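Local coordinates for aminotransferase, class I (Staphylococcus aureus, PDB 2O1B), which probably catalyses the pyridoxal-phosphate-dependent transfer of amino groups between amino acids and 2-oxo acids, as an aspartate-type class I aminotransferase, at residues 99-104 / 300-305. Numbering follows the deposited sequence.
Sequences QRQYNV and HYDDFL
Arg-100 and Asp-302 form a side-on, two-pronged salt bridge that ties the last turn of helix 88-102 to the first turn of helix 302-325 in this fold-type I aminotransferase. Arg-100 NE reaches Asp-302 OD1 at 2.7 Å, nearly straight at 174° and on the syn side of the carboxylate. The companion bond, from Arg-100 NH2 to Asp-302 OD2, is longer at 3.1 Å and meets its oxygen from above the carboxylate plane, consistent with the 36° between the two flat groups. Arginine suits the place: its chain, extended from CG to NE, reaches across to the second helix and offers two N-H groups along one edge. NH2 also makes a weak hydrogen bond to Leu-298 O. Aspartate's paired oxygens accept both arginine donors, and OD2 takes a further weak bond from Gln-101 NE2, whose amide stands 80° to the carboxylate. Glutamine carries donor and acceptor on one amide: a bend at chi2 brings it over to Asp-302, with OE1 accepting from Lys-231 NZ. Leu-305, apolar and buried against Phe-97 and Tyr-249, puts its CD1 4.1 Å from Gln-101 NE2. One water accepts from Gln-101 NE2 at 3.0 Å and donates to Asp-302 O at 2.8 Å.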
loop_
_atom_site.group_PDB
_atom_site.type_symbol
_atom_site.label_atom_id
_atom_site.label_comp_id
_atom_site.label_asym_id
_atom_site.label_seq_id
_atom_site.Cartn_x
_atom_site.Cartn_y
_atom_site.Cartn_z
ATOM N N GLN A 99 15.450 -21.127 0.978
ATOM C CA GLN A 99 16.089 -22.433 0.886
ATOM C C GLN A 99 17.559 -22.390 1.310
ATOM O O GLN A 99 17.971 -23.142 2.192
ATOM C CB GLN A 99 15.957 -23.028 -0.529
ATOM C CG GLN A 99 16.522 -24.442 -0.655
ATOM C CD GLN A 99 15.792 -25.444 0.219
ATOM O OE1 GLN A 99 14.573 -25.610 0.122
ATOM N NE2 GLN A 99 16.533 -26.114 1.079
ATOM N N ARG A 100 18.359 -21.528 0.683
ATOM C CA ARG A 100 19.783 -21.495 1.036
ATOM C C ARG A 100 20.058 -20.792 2.372
ATOM O O ARG A 100 21.072 -21.064 3.007
ATOM C CB ARG A 100 20.662 -20.949 -0.103
ATOM C CG ARG A 100 20.396 -19.519 -0.466
ATOM C CD ARG A 100 21.380 -18.997 -1.506
ATOM N NE ARG A 100 21.293 -17.539 -1.523
ATOM C CZ ARG A 100 20.465 -16.826 -2.285
ATOM N NH1 ARG A 100 19.647 -17.416 -3.150
ATOM N NH2 ARG A 100 20.463 -15.508 -2.182
ATOM N N GLN A 101 19.154 -19.912 2.804
ATOM C CA GLN A 101 19.328 -19.232 4.089
ATOM C C GLN A 101 18.891 -20.107 5.273
ATOM O O GLN A 101 19.636 -20.248 6.250
ATOM C CB GLN A 101 18.605 -17.867 4.123
ATOM C CG GLN A 101 19.271 -16.753 3.283
ATOM C CD GLN A 101 20.499 -16.139 3.945
ATOM O OE1 GLN A 101 20.756 -16.359 5.134
ATOM N NE2 GLN A 101 21.253 -15.349 3.181
ATOM N N TYR A 102 17.699 -20.697 5.178
ATOM C CA TYR A 102 17.079 -21.376 6.321
ATOM C C TYR A 102 16.671 -22.842 6.085
ATOM O O TYR A 102 16.035 -23.455 6.953
ATOM C CB TYR A 102 15.889 -20.546 6.838
ATOM C CG TYR A 102 16.243 -19.093 7.096
ATOM C CD1 TYR A 102 15.785 -18.082 6.257
ATOM C CD2 TYR A 102 17.063 -18.731 8.170
ATOM C CE1 TYR A 102 16.126 -16.736 6.482
ATOM C CE2 TYR A 102 17.397 -17.393 8.407
ATOM C CZ TYR A 102 16.937 -16.404 7.558
ATOM O OH TYR A 102 17.290 -15.080 7.783
ATOM N N ASN A 103 17.062 -23.404 4.940
ATOM C CA ASN A 103 16.648 -24.758 4.521
ATOM C C ASN A 103 15.128 -24.970 4.616
ATOM O O ASN A 103 14.650 -26.027 5.041
ATOM C CB ASN A 103 17.430 -25.855 5.273
ATOM C CG ASN A 103 17.369 -27.213 4.567
ATOM O OD1 ASN A 103 17.300 -27.289 3.336
ATOM N ND2 ASN A 103 17.404 -28.293 5.350
ATOM N N VAL A 104 14.383 -23.937 4.221
ATOM C CA VAL A 104 12.930 -23.952 4.239
ATOM C C VAL A 104 12.433 -24.056 2.809
ATOM O O VAL A 104 12.743 -23.191 1.980
ATOM C CB VAL A 104 12.343 -22.670 4.882
ATOM C CG1 VAL A 104 10.825 -22.667 4.789
ATOM C CG2 VAL A 104 12.782 -22.534 6.339
ATOM N N HIS A 300 21.907 -11.889 -4.938
ATOM C CA HIS A 300 23.354 -11.634 -4.985
ATOM C C HIS A 300 24.007 -11.109 -3.710
ATOM O O HIS A 300 25.232 -10.975 -3.670
ATOM C CB HIS A 300 23.686 -10.693 -6.141
ATOM C CG HIS A 300 23.358 -11.254 -7.483
ATOM N ND1 HIS A 300 22.260 -10.848 -8.211
ATOM C CD2 HIS A 300 23.988 -12.186 -8.237
ATOM C CE1 HIS A 300 22.226 -11.509 -9.356
ATOM N NE2 HIS A 300 23.257 -12.333 -9.391
ATOM N N TYR A 301 23.220 -10.822 -2.673
ATOM C CA TYR A 301 23.779 -10.097 -1.519
ATOM C C TYR A 301 23.770 -10.808 -0.161
ATOM O O TYR A 301 23.622 -10.174 0.884
ATOM C CB TYR A 301 23.191 -8.684 -1.435
ATOM C CG TYR A 301 23.652 -7.792 -2.570
ATOM C CD1 TYR A 301 22.965 -7.765 -3.785
ATOM C CD2 TYR A 301 24.774 -6.981 -2.427
ATOM C CE1 TYR A 301 23.393 -6.953 -4.834
ATOM C CE2 TYR A 301 25.206 -6.163 -3.465
ATOM C CZ TYR A 301 24.509 -6.150 -4.660
ATOM O OH TYR A 301 24.935 -5.336 -5.678
ATOM N N ASP A 302 23.969 -12.122 -0.185
ATOM C CA ASP A 302 24.117 -12.900 1.048
ATOM C C ASP A 302 25.308 -12.417 1.890
ATOM O O ASP A 302 25.195 -12.274 3.108
ATOM C CB ASP A 302 24.303 -14.386 0.711
ATOM C CG ASP A 302 23.009 -15.071 0.319
ATOM O OD1 ASP A 302 23.058 -16.295 0.045
ATOM O OD2 ASP A 302 21.954 -14.401 0.295
ATOM N N ASP A 303 26.450 -12.191 1.239
ATOM C CA ASP A 303 27.659 -11.739 1.934
ATOM C C ASP A 303 27.443 -10.366 2.577
ATOM O O ASP A 303 27.873 -10.120 3.713
ATOM C CB ASP A 303 28.864 -11.710 0.983
ATOM C CG ASP A 303 29.263 -13.097 0.492
ATOM O OD1 ASP A 303 28.860 -14.102 1.120
ATOM O OD2 ASP A 303 29.987 -13.184 -0.523
ATOM N N PHE A 304 26.760 -9.479 1.857
ATOM C CA PHE A 304 26.492 -8.146 2.365
ATOM C C PHE A 304 25.632 -8.203 3.621
ATOM O O PHE A 304 25.860 -7.432 4.543
ATOM C CB PHE A 304 25.834 -7.268 1.294
ATOM C CG PHE A 304 25.467 -5.892 1.775
ATOM C CD1 PHE A 304 24.176 -5.624 2.237
ATOM C CD2 PHE A 304 26.404 -4.861 1.758
ATOM C CE1 PHE A 304 23.824 -4.353 2.671
ATOM C CE2 PHE A 304 26.067 -3.577 2.193
ATOM C CZ PHE A 304 24.765 -3.323 2.658
ATOM N N LEU A 305 24.664 -9.117 3.663
ATOM C CA LEU A 305 23.830 -9.305 4.867
ATOM C C LEU A 305 24.704 -9.670 6.067
ATOM O O LEU A 305 24.462 -9.212 7.190
ATOM C CB LEU A 305 22.786 -10.403 4.651
ATOM C CG LEU A 305 21.570 -10.116 3.764
ATOM C CD1 LEU A 305 20.631 -11.305 3.812
ATOM C CD2 LEU A 305 20.851 -8.855 4.223
HETATM O O HOH W 1 23.514 -14.003 4.529
#